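Putative transcription regulator (Lactobacillus plantarum, PDB 3K69) probably binds DNA through a winged helix-turn-helix domain and regulates transcription, working as an assembly of two chains. Local coordinates at residues 81-86 and 133-138; 95-100 and 118-123; 26-31 and 59-64. One frame throughout, in Å; residues are numbered along the deposited sequence. Where two conformers were deposited one is given.

Contact 1 (81-86 and 133-138); sequences DLYDLT and AYYHQF. With DMS (dimethyl sulfoxide), chain C.
The rings of Tyr83 and Tyr135 lie nearly flat against each other. They form an offset stack, with centroids 4.4 Å apart and planes at 13°. The overlap is partial. Tyr83 CD2 sits over a face of the Tyr135 ring near its rim, and Tyr135 CE2 does the same over Tyr83. Tyr83 CE2 is 3.8 Å from Tyr135 CZ. Tyr83 CG is anti to the backbone N (chi1 -171°), which carries the ring out from helix 79-86 to the partner. The hydroxyl of Tyr135 has its hydrogen bond with Tyr131. The other face of the Tyr135 ring carries Tyr134 CD2. Tyr83 OH points to the oxygen of a dimethyl sulfoxide, probably from the crystallisation liquor. That bond is modelled very short, and its length is doubtful.

A His-carboxylate hydrogen bond lies beside the stack. His136 NE2 donates to Asp84 OD2 at 2.7 Å. The acceptor lies in the plane of the imidazole, but the donor comes from above the carboxylate plane, and the two planes are 42° apart. Asp84 OD1 makes a salt bridge to Arg132, so both carboxylate oxygens are held. His136 CE1 also faces Asp81 OD1 at 3.2 Å. With two acidic groups at its edge, the imidazole may be drawn toward its protonated form.

Phe124 of the second subunit packs on Tyr135. The contact joins helix 79-86, which packs on helices 9-22 and 46-54 of the probable DNA-binding part, to the end of the long helix 111-136. This is consistent with the fold of Rrf2-type regulators, where a long helix beside the winged-helix domain takes part in dimer contacts.

Contact 2 (95-100 and 118-123); sequences RFITGP and ETLTDL
Ile97 meets helix 111-136 with the longer branch of its side chain. Its CG1 rests against Leu120 CB at 4.0 Å, and the two side chains slide past each other in opposite directions. Further out, Ile97 CD1 reaches Thr121 and crosses that side chain at about a right angle. CD1 is 3.4 Å from Thr121 OG1 and 3.9 Å from Thr121 N. The torsions explain the reach. Ile97 CG1 is anti to the carbonyl carbon (chi1 -61°) and CD1 extends the chain (chi2 169°), so the methyl ends over the step from Leu120 to Thr121.

The hydroxyl of Thr121 meets carbon here, but it is not left without a mate. It is hydrogen-bonded to Ser117 O, one turn back along the same helix. That bond probably helps hold the threonine's rotation, and with it the surface that Ile97 CD1 touches. Ser117 and Phe124 also touch the isoleucine, so it has helix neighbours before and after the pair it meets here.

The next shell belongs largely to the second subunit. Thr98 OG1 is hydrogen-bonded to both His16 ND1 and Ser12 OG of that subunit. Gly99 makes backbone hydrogen bonds to the second subunit. Its backbone angles would press a side chain against the carbonyl O of Thr98. Leu120 packs on Ser12 of the second subunit, and Thr119 OG1 is hydrogen-bonded to Asp146 there. Pro100 lies on Ala113 of its own chain.

The chemistry is divided. Between residues 95-100 and 118-123 the contact is van der Waals packing, carried by Ile97. Thr98 and Gly99 make hydrogen bonds to the partner subunit, so the pose of the loop probably depends on dimer assembly.

Contact 3 (26-31 and 59-64); sequences DSKVAS and TGTVGK
Lys28 lies against Thr61 at its far end, and the two side chains cross at about a right angle. This is the tight part of the contact. Lys28 CD is 3.4 Å from Thr61 OG1, and Lys28 CE is 3.5 Å from Thr61 CG2, closer than usual for two carbons. Thr61 was modelled in two conformers, so this closeness is doubtful in detail. The lysine chain is extended up to CE and then bends (chi4 -67°), which turns NZ toward a water.

The loose side is bridged by that water. It accepts from Lys28 NZ at 2.6 Å and from Thr61 N at 3.1 Å. Its bond to Thr59 OG1 is 2.9 Å. One water thus joins the ammonium to the backbone and a side chain of strand 59-61. Lys28 NZ is also hydrogen-bonded to Gln69 OE1. With an alanine here in place of Lys28, this water and Gln69 OE1 would probably lose their ammonium partner, and Thr61 the chain that crosses it. The contact is at the surface, and Thr61 is exposed.

Strand 67-69 binds both segments. Val29 has backbone hydrogen bonds with Tyr68, while Thr59 and Thr61 pair with Gln69 and Gly67 in the antiparallel sheet. Val29 turns its side chain onto Tyr20 and Leu21 of helix 9-22, and Ala30 is the N-cap residue of helix 31-38. Lys28 therefore links the loop between these two helices to the strand pair that, in a winged helix-turn-helix domain, forms the wing.

In the fold
Contact 3 comes first along the chain. It closes a loop holding helices 31-38 and 46-54 and ties the turn after helix 9-22 to strand 59-61. Contact 1 opens later, on helix 79-86, and closes at the end of helix 111-136. Contact 2 falls wholly within that span. It lays the loop before helix 111-136 on the earlier part of the helix, which the two contacts share. Their centres are about 25 Å apart, and both touch the second subunit. Contacts 2 and 3 lie on opposite sides of the chain centre, with centres about 45 Å apart. Contact 3 ties up the sheet side, while contacts 1 and 2 hold the long helix at two places.

Contact 1 (81-86 and 133-138)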
# COMPACT_ATOMS: atom_id res chain seq x y z
N ASP A 81 10.94 -11.10 -2.31
CA ASP A 81 10.40 -12.46 -2.29
C ASP A 81 9.64 -12.70 -0.99
O ASP A 81 8.52 -13.16 -1.03
CB ASP A 81 11.52 -13.50 -2.44
CG ASP A 81 12.12 -13.54 -3.83
OD1 ASP A 81 11.48 -12.99 -4.75
OD2 ASP A 81 13.21 -14.14 -3.99
N LEU A 82 10.22 -12.36 0.14
CA LEU A 82 9.52 -12.55 1.42
C LEU A 82 8.22 -11.73 1.52
O LEU A 82 7.16 -12.26 1.92
CB LEU A 82 10.47 -12.20 2.58
CG LEU A 82 9.91 -12.47 3.98
CD1 LEU A 82 9.53 -13.96 4.10
CD2 LEU A 82 10.95 -12.00 5.09
N TYR A 83 8.29 -10.45 1.12
CA TYR A 83 7.14 -9.54 1.12
C TYR A 83 6.01 -10.12 0.24
O TYR A 83 4.85 -10.16 0.65
CB TYR A 83 7.53 -8.10 0.64
CG TYR A 83 6.41 -7.11 0.85
CD1 TYR A 83 5.37 -6.98 -0.09
CD2 TYR A 83 6.33 -6.36 2.02
CE1 TYR A 83 4.30 -6.13 0.14
CE2 TYR A 83 5.25 -5.48 2.26
CZ TYR A 83 4.23 -5.38 1.32
OH TYR A 83 3.16 -4.52 1.52
N ASP A 84 6.37 -10.56 -0.96
CA ASP A 84 5.42 -11.07 -1.92
C ASP A 84 4.76 -12.34 -1.41
O ASP A 84 3.55 -12.55 -1.61
CB ASP A 84 6.04 -11.28 -3.30
CG ASP A 84 6.55 -9.98 -3.96
OD1 ASP A 84 6.18 -8.83 -3.56
OD2 ASP A 84 7.37 -10.14 -4.89
N LEU A 85 5.53 -13.18 -0.71
CA LEU A 85 4.97 -14.39 -0.11
C LEU A 85 4.01 -14.08 1.03
O LEU A 85 2.92 -14.63 1.09
CB LEU A 85 6.08 -15.35 0.36
CG LEU A 85 5.70 -16.69 1.01
CD1 LEU A 85 4.92 -17.61 0.03
CD2 LEU A 85 6.99 -17.34 1.57
N THR A 86 4.39 -13.21 1.93
CA THR A 86 3.60 -12.95 3.12
C THR A 86 2.43 -12.00 2.86
O THR A 86 1.45 -12.04 3.58
CB THR A 86 4.48 -12.41 4.27
OG1 THR A 86 5.09 -11.18 3.90
CG2 THR A 86 5.58 -13.44 4.64
N ALA A 133 8.86 -3.56 -6.13
CA ALA A 133 10.25 -3.42 -6.65
C ALA A 133 11.21 -2.89 -5.58
O ALA A 133 12.38 -3.26 -5.54
CB ALA A 133 10.31 -2.49 -7.94
N TYR A 134 10.72 -2.01 -4.72
CA TYR A 134 11.56 -1.46 -3.66
C TYR A 134 12.19 -2.58 -2.79
O TYR A 134 13.42 -2.60 -2.58
CB TYR A 134 10.80 -0.45 -2.77
CG TYR A 134 11.59 -0.06 -1.56
CD1 TYR A 134 12.67 0.84 -1.67
CD2 TYR A 134 11.36 -0.66 -0.33
CE1 TYR A 134 13.43 1.15 -0.60
CE2 TYR A 134 12.11 -0.31 0.76
CZ TYR A 134 13.15 0.59 0.62
OH TYR A 134 13.93 0.91 1.70
N TYR A 135 11.36 -3.49 -2.30
CA TYR A 135 11.83 -4.56 -1.42
C TYR A 135 12.75 -5.54 -2.14
O TYR A 135 13.68 -6.04 -1.53
CB TYR A 135 10.66 -5.29 -0.80
CG TYR A 135 9.75 -4.44 0.07
CD1 TYR A 135 10.04 -4.24 1.41
CD2 TYR A 135 8.57 -3.93 -0.42
CE1 TYR A 135 9.22 -3.54 2.20
CE2 TYR A 135 7.73 -3.19 0.38
CZ TYR A 135 8.07 -2.99 1.69
OH TYR A 135 7.26 -2.30 2.54
N HIS A 136 12.54 -5.76 -3.44
CA HIS A 136 13.41 -6.66 -4.19
C HIS A 136 14.88 -6.26 -4.30
O HIS A 136 15.72 -7.12 -4.65
CB HIS A 136 12.83 -6.97 -5.59
CG HIS A 136 11.72 -7.95 -5.54
ND1 HIS A 136 11.92 -9.31 -5.56
CD2 HIS A 136 10.39 -7.78 -5.32
CE1 HIS A 136 10.76 -9.94 -5.46
NE2 HIS A 136 9.82 -9.03 -5.29
N GLN A 137 15.20 -5.00 -4.01
CA GLN A 137 16.57 -4.53 -3.94
C GLN A 137 17.36 -5.10 -2.78
O GLN A 137 18.57 -5.03 -2.82
CB GLN A 137 16.65 -3.01 -3.74
CG GLN A 137 15.92 -2.16 -4.75
CD GLN A 137 15.95 -0.73 -4.33
OE1 GLN A 137 15.21 -0.31 -3.44
NE2 GLN A 137 16.85 0.03 -4.94
N PHE A 138 16.69 -5.62 -1.75
CA PHE A 138 17.36 -5.97 -0.50
C PHE A 138 17.19 -7.41 -0.13
O PHE A 138 16.30 -8.10 -0.65
CB PHE A 138 16.82 -5.14 0.68
CG PHE A 138 16.90 -3.66 0.45
CD1 PHE A 138 18.12 -3.03 0.39
CD2 PHE A 138 15.76 -2.93 0.23
CE1 PHE A 138 18.19 -1.65 0.14
CE2 PHE A 138 15.83 -1.58 -0.04
CZ PHE A 138 17.05 -0.95 -0.06
S DMS C . 3.52 -2.99 4.80
O DMS C . 2.45 -3.22 3.39
C1 DMS C . 3.39 -1.36 5.54
C2 DMS C . 2.86 -3.98 6.19

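Contact 2 (95-100 and 118-123)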
# COMPACT_ATOMS: atom_id res chain seq x y z
N ARG A 95 -12.76 -3.19 -4.45
CA ARG A 95 -13.14 -2.53 -3.20
C ARG A 95 -12.67 -1.06 -3.16
O ARG A 95 -13.18 -0.28 -2.38
CB ARG A 95 -12.55 -3.26 -1.98
CG ARG A 95 -11.05 -3.40 -2.00
N PHE A 96 -11.66 -0.72 -3.96
CA PHE A 96 -11.12 0.64 -4.00
C PHE A 96 -11.55 1.47 -5.21
O PHE A 96 -11.04 2.55 -5.43
CB PHE A 96 -9.62 0.53 -4.01
CG PHE A 96 -9.05 -0.19 -2.83
CD1 PHE A 96 -9.36 0.23 -1.55
CD2 PHE A 96 -8.19 -1.26 -3.00
CE1 PHE A 96 -8.82 -0.41 -0.46
CE2 PHE A 96 -7.65 -1.90 -1.91
CZ PHE A 96 -7.96 -1.47 -0.63
N ILE A 97 -12.45 0.92 -6.02
CA ILE A 97 -12.88 1.54 -7.25
C ILE A 97 -14.40 1.81 -7.23
O ILE A 97 -15.23 0.98 -6.80
CB ILE A 97 -12.45 0.66 -8.46
CG1 ILE A 97 -10.91 0.52 -8.51
CG2 ILE A 97 -13.12 1.13 -9.77
CD1 ILE A 97 -10.43 -0.52 -9.50
N THR A 98 -14.75 3.00 -7.71
CA THR A 98 -16.15 3.52 -7.82
C THR A 98 -16.83 3.15 -9.16
O THR A 98 -16.23 2.50 -10.02
CB THR A 98 -16.15 5.09 -7.68
OG1 THR A 98 -15.31 5.65 -8.71
CG2 THR A 98 -15.68 5.55 -6.26
N GLY A 99 -18.08 3.60 -9.36
CA GLY A 99 -18.83 3.30 -10.59
C GLY A 99 -19.52 1.93 -10.51
O GLY A 99 -19.71 1.41 -9.39
N PRO A 100 -19.90 1.34 -11.68
CA PRO A 100 -20.46 -0.02 -11.77
C PRO A 100 -19.45 -1.19 -11.70
O PRO A 100 -18.23 -1.00 -11.73
CB PRO A 100 -21.12 -0.01 -13.16
CG PRO A 100 -20.21 0.80 -13.96
CD PRO A 100 -19.83 1.95 -13.02
N GLU A 118 -11.22 -0.22 -15.35
CA GLU A 118 -10.02 -0.72 -16.03
C GLU A 118 -8.83 0.24 -15.91
O GLU A 118 -7.72 -0.21 -15.74
CB GLU A 118 -10.29 -1.05 -17.50
CG GLU A 118 -9.06 -1.60 -18.20
CD GLU A 118 -9.28 -1.83 -19.69
OE1 GLU A 118 -10.42 -1.64 -20.15
OE2 GLU A 118 -8.29 -2.22 -20.37
N THR A 119 -9.07 1.54 -16.02
CA THR A 119 -8.04 2.57 -15.81
C THR A 119 -7.41 2.59 -14.41
O THR A 119 -6.18 2.61 -14.26
CB THR A 119 -8.66 3.95 -16.10
OG1 THR A 119 -8.88 4.03 -17.51
CG2 THR A 119 -7.71 5.15 -15.61
N LEU A 120 -8.24 2.54 -13.39
CA LEU A 120 -7.73 2.50 -12.01
C LEU A 120 -7.06 1.22 -11.65
O LEU A 120 -6.05 1.23 -10.93
CB LEU A 120 -8.81 2.86 -10.99
CG LEU A 120 -9.23 4.32 -11.00
CD1 LEU A 120 -10.41 4.48 -10.06
CD2 LEU A 120 -8.03 5.27 -10.63
N THR A 121 -7.60 0.11 -12.16
CA THR A 121 -6.96 -1.17 -11.98
C THR A 121 -5.54 -1.15 -12.56
O THR A 121 -4.60 -1.59 -11.91
CB THR A 121 -7.78 -2.36 -12.56
OG1 THR A 121 -9.04 -2.41 -11.91
CG2 THR A 121 -7.04 -3.72 -12.37
N ASP A 122 -5.38 -0.64 -13.77
CA ASP A 122 -4.04 -0.58 -14.35
C ASP A 122 -3.12 0.36 -13.53
O ASP A 122 -1.98 -0.00 -13.21
CB ASP A 122 -4.09 -0.12 -15.78
CG ASP A 122 -4.69 -1.15 -16.73
OD1 ASP A 122 -4.96 -2.32 -16.33
OD2 ASP A 122 -4.89 -0.78 -17.92
N LEU A 123 -3.63 1.55 -13.21
CA LEU A 123 -2.94 2.51 -12.37
C LEU A 123 -2.41 1.89 -11.04
O LEU A 123 -1.21 1.95 -10.74
CB LEU A 123 -3.83 3.71 -12.11
CG LEU A 123 -3.18 4.89 -11.36
CD1 LEU A 123 -2.10 5.59 -12.18
CD2 LEU A 123 -4.21 5.88 -10.79

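Contact 3 (26-31 and 59-64)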
# COMPACT_ATOMS: atom_id res chain seq x y z
N ASP A 26 21.37 -22.89 17.13
CA ASP A 26 21.60 -24.14 17.86
C ASP A 26 20.35 -24.84 18.44
O ASP A 26 20.47 -25.81 19.14
CB ASP A 26 22.58 -23.86 19.02
CG ASP A 26 22.00 -22.85 20.10
OD1 ASP A 26 20.95 -22.17 19.89
OD2 ASP A 26 22.62 -22.74 21.20
N SER A 27 19.16 -24.34 18.15
CA SER A 27 17.95 -24.68 18.89
C SER A 27 16.82 -24.89 17.94
O SER A 27 16.74 -24.24 16.90
CB SER A 27 17.54 -23.49 19.77
OG SER A 27 18.39 -23.39 20.88
N LYS A 28 15.94 -25.78 18.33
CA LYS A 28 14.59 -25.79 17.82
C LYS A 28 13.73 -24.89 18.72
O LYS A 28 13.81 -24.95 19.96
CB LYS A 28 14.07 -27.21 17.70
CG LYS A 28 14.88 -27.95 16.64
CD LYS A 28 14.46 -29.36 16.46
CE LYS A 28 15.36 -30.05 15.49
NZ LYS A 28 15.20 -29.48 14.14
N VAL A 29 12.96 -24.05 18.08
CA VAL A 29 12.14 -23.06 18.76
C VAL A 29 10.67 -23.32 18.43
O VAL A 29 10.24 -23.18 17.27
CB VAL A 29 12.55 -21.64 18.32
CG1 VAL A 29 11.72 -20.58 19.07
CG2 VAL A 29 14.09 -21.42 18.55
N ALA A 30 9.91 -23.66 19.45
CA ALA A 30 8.48 -23.90 19.28
C ALA A 30 7.73 -22.58 19.08
O ALA A 30 8.26 -21.50 19.39
CB ALA A 30 7.95 -24.64 20.47
N SER A 31 6.50 -22.67 18.57
CA SER A 31 5.62 -21.52 18.35
C SER A 31 5.45 -20.66 19.58
O SER A 31 5.35 -19.45 19.49
CB SER A 31 4.19 -21.98 17.92
OG SER A 31 4.26 -22.84 16.80
N THR A 59 13.33 -25.12 8.74
CA THR A 59 12.98 -26.51 9.04
C THR A 59 11.96 -26.55 10.19
O THR A 59 11.84 -25.61 10.95
CB THR A 59 14.20 -27.37 9.42
OG1 THR A 59 14.69 -26.94 10.68
CG2 THR A 59 15.28 -27.30 8.33
N GLY A 60 11.21 -27.65 10.31
CA GLY A 60 10.14 -27.73 11.29
C GLY A 60 9.79 -29.12 11.82
O GLY A 60 8.76 -29.66 11.46
N THR A 61 10.64 -29.65 12.70
CA THR A 61 10.40 -30.95 13.32
C THR A 61 9.24 -30.87 14.31
O THR A 61 9.10 -29.91 15.08
CB THR A 61 11.65 -31.50 14.06
OG1 THR A 61 11.72 -30.98 15.39
CG2 THR A 61 12.93 -31.18 13.29
N VAL A 62 8.39 -31.88 14.27
CA VAL A 62 7.20 -31.96 15.12
C VAL A 62 7.46 -32.85 16.35
O VAL A 62 8.12 -33.89 16.26
CB VAL A 62 6.00 -32.49 14.31
CG1 VAL A 62 4.75 -32.60 15.18
CG2 VAL A 62 5.78 -31.61 13.07
N GLY A 63 6.93 -32.41 17.49
CA GLY A 63 6.74 -33.25 18.65
C GLY A 63 7.45 -32.69 19.87
O GLY A 63 7.77 -31.51 19.90
N LYS A 64 7.73 -33.56 20.83
CA LYS A 64 8.45 -33.18 22.06
C LYS A 64 9.84 -32.62 21.74
O LYS A 64 10.62 -33.23 21.01
CB LYS A 64 8.57 -34.37 23.01
CG LYS A 64 8.98 -33.98 24.42
CD LYS A 64 9.11 -35.19 25.32
CE LYS A 64 9.47 -34.82 26.77
NZ LYS A 64 8.37 -34.11 27.52
O HOH W 1 13.31 -28.14 12.98